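Long-range contacts in exported gluconolactonase (Xanthomonas campestris pv. campestris, PDB 3DR2), which hydrolyses gluconolactone as a calcium-binding six-bladed beta-propeller lactonase of the SMP-30 family, in a step of secondary glucose metabolism: residues A[86-91]-A[99-104]; A[245-250]-A[286-291]. All coordinates share one frame; numbering follows the deposited sequence.

Contact 1 (A[86-91]-A[99-104])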
loop_
_atom_site.group_PDB
_atom_site.type_symbol
_atom_site.label_atom_id
_atom_site.label_comp_id
_atom_site.label_asym_id
_atom_site.label_seq_id
_atom_site.Cartn_x
_atom_site.Cartn_y
_atom_site.Cartn_z
ATOM N N ALA A 86 9.431 -7.711 -0.123
ATOM C CA ALA A 86 9.557 -7.629 1.321
ATOM C C ALA A 86 9.875 -6.165 1.635
ATOM O O ALA A 86 10.910 -5.837 2.226
ATOM C CB ALA A 86 10.685 -8.550 1.814
ATOM N N PHE A 87 8.976 -5.291 1.198
ATOM C CA PHE A 87 9.100 -3.857 1.411
ATOM C C PHE A 87 10.408 -3.262 0.914
ATOM O O PHE A 87 11.156 -2.644 1.671
ATOM C CB PHE A 87 8.893 -3.526 2.892
ATOM C CG PHE A 87 7.557 -3.955 3.416
ATOM C CD1 PHE A 87 7.408 -5.180 4.059
ATOM C CD2 PHE A 87 6.433 -3.163 3.212
ATOM C CE1 PHE A 87 6.153 -5.610 4.488
ATOM C CE2 PHE A 87 5.177 -3.583 3.635
ATOM C CZ PHE A 87 5.035 -4.808 4.274
ATOM N N THR A 88 10.673 -3.454 -0.374
ATOM C CA THR A 88 11.873 -2.921 -0.999
ATOM C C THR A 88 11.777 -1.398 -1.050
ATOM O O THR A 88 10.732 -0.844 -1.409
ATOM C CB THR A 88 12.030 -3.482 -2.419
ATOM O OG1 THR A 88 12.151 -4.905 -2.342
ATOM C CG2 THR A 88 13.273 -2.921 -3.095
ATOM N N ASN A 89 12.869 -0.736 -0.683
ATOM C CA ASN A 89 12.941 0.723 -0.655
ATOM C C ASN A 89 13.944 1.205 -1.703
ATOM O O ASN A 89 13.618 1.289 -2.882
ATOM C CB ASN A 89 13.351 1.187 0.756
ATOM C CG ASN A 89 13.173 2.687 0.963
ATOM O OD1 ASN A 89 13.137 3.169 2.103
ATOM N ND2 ASN A 89 13.070 3.431 -0.130
ATOM N N GLY A 90 15.172 1.495 -1.286
ATOM C CA GLY A 90 16.159 1.958 -2.241
ATOM C C GLY A 90 16.550 0.939 -3.305
ATOM O O GLY A 90 16.526 -0.267 -3.061
ATOM N N ASN A 91 16.881 1.439 -4.497
ATOM C CA ASN A 91 17.345 0.608 -5.614
ATOM C C ASN A 91 18.589 1.291 -6.173
ATOM O O ASN A 91 18.744 2.513 -6.061
ATOM C CB ASN A 91 16.326 0.530 -6.758
ATOM C CG ASN A 91 15.040 -0.141 -6.355
ATOM O OD1 ASN A 91 14.989 -1.353 -6.142
ATOM N ND2 ASN A 91 13.981 0.649 -6.252
ATOM N N LEU A 99 20.474 -5.193 -10.653
ATOM C CA LEU A 99 19.789 -4.341 -9.693
ATOM C C LEU A 99 20.096 -4.799 -8.276
ATOM O O LEU A 99 20.060 -5.995 -7.988
ATOM C CB LEU A 99 18.271 -4.398 -9.898
ATOM C CG LEU A 99 17.695 -3.996 -11.253
ATOM C CD1 LEU A 99 16.177 -4.007 -11.167
ATOM C CD2 LEU A 99 18.201 -2.612 -11.644
ATOM N N VAL A 100 20.414 -3.848 -7.401
ATOM C CA VAL A 100 20.663 -4.147 -5.996
ATOM C C VAL A 100 19.565 -3.409 -5.238
ATOM O O VAL A 100 19.129 -2.338 -5.668
ATOM C CB VAL A 100 22.064 -3.685 -5.540
ATOM C CG1 VAL A 100 23.130 -4.574 -6.187
ATOM C CG2 VAL A 100 22.293 -2.233 -5.921
ATOM N N HIS A 101 19.125 -3.977 -4.117
ATOM C CA HIS A 101 18.014 -3.405 -3.356
ATOM C C HIS A 101 18.177 -3.343 -1.845
ATOM O O HIS A 101 18.898 -4.143 -1.251
ATOM C CB HIS A 101 16.745 -4.230 -3.605
ATOM C CG HIS A 101 16.568 -4.676 -5.022
ATOM N ND1 HIS A 101 16.025 -3.866 -5.998
ATOM C CD2 HIS A 101 16.859 -5.852 -5.628
ATOM C CE1 HIS A 101 15.989 -4.524 -7.143
ATOM N NE2 HIS A 101 16.488 -5.733 -6.946
ATOM N N CYS A 102 17.459 -2.394 -1.243
ATOM C CA CYS A 102 17.391 -2.236 0.206
ATOM C C CYS A 102 16.004 -2.765 0.528
ATOM O O CYS A 102 15.017 -2.279 -0.031
ATOM C CB CYS A 102 17.443 -0.768 0.613
ATOM S SG CYS A 102 19.079 -0.052 0.602
ATOM N N GLU A 103 15.912 -3.753 1.412
ATOM C CA GLU A 103 14.613 -4.313 1.761
ATOM C C GLU A 103 14.295 -4.159 3.244
ATOM O O GLU A 103 14.998 -4.704 4.100
ATOM C CB GLU A 103 14.548 -5.792 1.362
ATOM C CG GLU A 103 14.588 -6.004 -0.149
ATOM C CD GLU A 103 14.392 -7.456 -0.555
ATOM O OE1 GLU A 103 13.789 -8.212 0.228
ATOM O OE2 GLU A 103 14.821 -7.833 -1.668
ATOM N N HIS A 104 13.238 -3.404 3.540
ATOM C CA HIS A 104 12.825 -3.181 4.926
ATOM C C HIS A 104 12.381 -4.486 5.567
ATOM O O HIS A 104 12.686 -4.753 6.727
ATOM C CB HIS A 104 11.641 -2.209 5.009
ATOM C CG HIS A 104 11.998 -0.762 4.862
ATOM N ND1 HIS A 104 11.085 0.243 5.103
ATOM C CD2 HIS A 104 13.146 -0.146 4.493
ATOM C CE1 HIS A 104 11.655 1.415 4.888
ATOM N NE2 HIS A 104 12.905 1.208 4.515
HETATM O O HOH W 1 11.617 -9.125 -1.432
HETATM O O HOH W 2 13.638 -6.632 -3.788
#

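Contact 2 (A[245-250]-A[286-291])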
loop_
_atom_site.group_PDB
_atom_site.type_symbol
_atom_site.label_atom_id
_atom_site.label_comp_id
_atom_site.label_asym_id
_atom_site.label_seq_id
_atom_site.Cartn_x
_atom_site.Cartn_y
_atom_site.Cartn_z
ATOM N N CYS A 245 20.776 13.001 -5.195
ATOM C CA CYS A 245 21.815 12.535 -6.099
ATOM C C CYS A 245 22.788 13.666 -6.384
ATOM O O CYS A 245 22.519 14.824 -6.067
ATOM C CB CYS A 245 21.208 12.023 -7.410
ATOM S SG CYS A 245 20.357 13.275 -8.400
ATOM N N VAL A 246 23.932 13.316 -6.959
ATOM C CA VAL A 246 24.952 14.301 -7.303
ATOM C C VAL A 246 25.294 14.141 -8.778
ATOM O O VAL A 246 25.493 13.021 -9.248
ATOM C CB VAL A 246 26.225 14.098 -6.459
ATOM C CG1 VAL A 246 27.283 15.111 -6.867
ATOM C CG2 VAL A 246 25.895 14.238 -4.976
ATOM N N ASP A 247 25.364 15.252 -9.506
ATOM C CA ASP A 247 25.675 15.185 -10.931
ATOM C C ASP A 247 27.172 15.282 -11.207
ATOM O O ASP A 247 27.959 15.511 -10.294
ATOM C CB ASP A 247 24.899 16.267 -11.700
ATOM C CG ASP A 247 25.343 17.676 -11.359
ATOM O OD1 ASP A 247 24.543 18.610 -11.592
ATOM O OD2 ASP A 247 26.485 17.859 -10.879
ATOM N N ARG A 248 27.562 15.093 -12.465
ATOM C CA ARG A 248 28.976 15.138 -12.835
ATOM C C ARG A 248 29.664 16.455 -12.490
ATOM O O ARG A 248 30.883 16.494 -12.318
ATOM C CB ARG A 248 29.148 14.849 -14.331
ATOM C CG ARG A 248 29.846 13.528 -14.638
ATOM C CD ARG A 248 28.866 12.391 -14.872
ATOM N NE ARG A 248 28.050 12.602 -16.069
ATOM C CZ ARG A 248 27.182 11.717 -16.553
ATOM N NH1 ARG A 248 27.012 10.547 -15.949
ATOM N NH2 ARG A 248 26.478 12.003 -17.638
ATOM N N GLY A 249 28.888 17.530 -12.392
ATOM C CA GLY A 249 29.453 18.829 -12.061
ATOM C C GLY A 249 29.633 19.041 -10.567
ATOM O O GLY A 249 30.227 20.037 -10.140
ATOM N N GLY A 250 29.112 18.114 -9.770
ATOM C CA GLY A 250 29.243 18.220 -8.327
ATOM C C GLY A 250 28.044 18.811 -7.611
ATOM O O GLY A 250 28.054 18.943 -6.384
ATOM N N GLN A 286 21.395 8.067 -17.421
ATOM C CA GLN A 286 22.794 7.943 -17.801
ATOM C C GLN A 286 23.433 9.258 -18.257
ATOM O O GLN A 286 24.470 9.676 -17.737
ATOM C CB GLN A 286 22.898 6.910 -18.920
ATOM C CG GLN A 286 23.640 5.654 -18.552
ATOM C CD GLN A 286 25.128 5.859 -18.601
ATOM O OE1 GLN A 286 25.666 6.734 -17.923
ATOM N NE2 GLN A 286 25.808 5.059 -19.410
ATOM N N ALA A 287 22.806 9.904 -19.233
ATOM C CA ALA A 287 23.321 11.152 -19.789
ATOM C C ALA A 287 23.114 12.372 -18.896
ATOM O O ALA A 287 23.664 13.445 -19.164
ATOM C CB ALA A 287 22.682 11.400 -21.158
ATOM N N GLN A 288 22.340 12.200 -17.830
ATOM C CA GLN A 288 22.018 13.288 -16.910
ATOM C C GLN A 288 21.289 14.391 -17.680
ATOM O O GLN A 288 21.533 15.581 -17.486
ATOM C CB GLN A 288 23.282 13.835 -16.222
ATOM C CG GLN A 288 24.129 12.740 -15.571
ATOM C CD GLN A 288 25.019 13.224 -14.431
ATOM O OE1 GLN A 288 25.426 14.386 -14.378
ATOM N NE2 GLN A 288 25.342 12.313 -13.519
ATOM N N GLN A 289 20.388 13.968 -18.562
ATOM C CA GLN A 289 19.583 14.883 -19.362
ATOM C C GLN A 289 18.133 14.824 -18.915
ATOM O O GLN A 289 17.294 15.574 -19.400
ATOM C CB GLN A 289 19.669 14.528 -20.849
ATOM C CG GLN A 289 20.976 14.952 -21.511
ATOM C CD GLN A 289 21.118 16.459 -21.637
ATOM O OE1 GLN A 289 22.214 16.969 -21.859
ATOM N NE2 GLN A 289 20.009 17.177 -21.509
ATOM N N ARG A 290 17.838 13.911 -17.994
ATOM C CA ARG A 290 16.486 13.773 -17.466
ATOM C C ARG A 290 16.574 13.510 -15.972
ATOM O O ARG A 290 17.292 12.612 -15.541
ATOM C CB ARG A 290 15.747 12.616 -18.149
ATOM C CG ARG A 290 15.401 12.854 -19.614
ATOM C CD ARG A 290 14.831 11.595 -20.257
ATOM N NE ARG A 290 15.831 10.532 -20.323
ATOM C CZ ARG A 290 15.618 9.320 -20.827
ATOM N NH1 ARG A 290 14.430 8.989 -21.319
ATOM N NH2 ARG A 290 16.609 8.440 -20.861
ATOM N N LEU A 291 15.861 14.315 -15.194
ATOM C CA LEU A 291 15.843 14.161 -13.744
ATOM C C LEU A 291 14.547 13.468 -13.350
ATOM O O LEU A 291 13.461 13.972 -13.635
ATOM C CB LEU A 291 15.902 15.525 -13.055
ATOM C CG LEU A 291 15.721 15.501 -11.534
ATOM C CD1 LEU A 291 16.989 14.969 -10.869
ATOM C CD2 LEU A 291 15.403 16.907 -11.040
HETATM O O HOH W 3 27.089 11.952 -11.148
#

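Contact 1 (A[86-91]-A[99-104])
N91 and H101 face each other in a non-hydrogen-bonded antiparallel pair, and their side chains make the bond the backbones do not: ND1 of H101 donates to OD1 of N91 at 2.7 Å. The oxygen lies in the ring plane and the donor in the amide's carbonyl plane, yet the planes stand 88° apart. With CG of N91 beside its own backbone N (chi1 -64°), the amide leans over to the ring edge. Further along the same face, OG1 of T88 packs on CG of E103 at 3.5 Å, and one water bridges OG1 to OE2 of E103; a second water joins OE1 to the backbone N of A86. Three backbone bonds tie the two segments: N89 N to C102 O (2.7 Å, 175°), C102 N to G90 O (2.9 Å) and, just beyond the strand ends, H104 N to F87 O (2.9 Å). Between the T88–E103 and N91–H101 pairs the register slips by one residue, a beta bulge; N89 lies in it, with its OD1 3.1 Å from NE2 of H104. The second shell fixes the polar ends: H101 NE2 is hydrogen-bonded to S112 OG, S62 and G49 hold N91 ND2, T110 and R106 bind the E103 carboxylate, and Q158 accepts from H104 ND1. N91 and H101 thus have polar partners at both ends, which should restrain amide flip and ring rotation. N89 touches calcium ligands E48 and N134, and G90 is backbone-bonded to N134: the hairpin lies in that site's second shell, consistent with positioning those ligands.

Contact 2 (A[245-250]-A[286-291])
R248 reaches Q288 through a side chain bent at chi2 (94°) and again at chi3, which folds its guanidinium back over the glutamine. Q288 comes the other way with an extended chain, its CG beside its own backbone N (chi1 -52°), and the two flat groups stack with their planes only 10° apart. The overlap is close: CZ of R248 lies 3.4 Å from CD of Q288, while CG of Q288 sits over one face of the guanidinium, offset toward the rim. At the far end of the arginine, NH1 and NH2 both donate to the backbone O of Q286, at 3.2 and 3.1 Å, and this oxygen lies near the guanidinium plane. The grip is end-on, two nitrogens on one atom, and fixes the rotation of the group beneath which the amide is stacked. The amide has its own anchor. OE1 of Q288 accepts from the backbone N of R248 at 3.0 Å, nearly straight and on a lone pair, and the same oxygen touches CB of D247 at 3.3 Å. On its other side NE2 donates to a water that in turn donates to V246 O, so both ends of the amide are tied to the opposite segment. R248 belongs to the type I turn from D247 to G250, closed by the backbone bond from G250 N to D247 O. D247 turns its carboxylate away from Q288, toward R31, W251 and W253. The contact lies at the surface, where the turn linking strands 244-246 and 252-254 of one propeller sheet meets the loop joining strands 281-284 and 290-295 of the next. Beneath it, C245 and L291 pack on F284 and W253, and helix 26-32 supplies R31.

Overall arrangement
Contact 1 closes before contact 2 opens along the chain, and the two stand on opposite sides of the chain's centre, their own centres about 22 Å apart and their nearest atoms about 10 Å apart. They share no sheet. Contact 1 lies within a single antiparallel sheet, as the hairpin of strands 88-93 and 99-103; contact 2 bridges two, one containing strands 244-246 and 252-254, the other strands 281-284 and 290-295. One lies within a single propeller blade, pairing two of its strands, whereas the other joins two neighbouring blades, formed largely by the C-terminal part of the chain, at the surface. In contact 1 the side chain of F87 lies about 4 Å from a bound calcium ion.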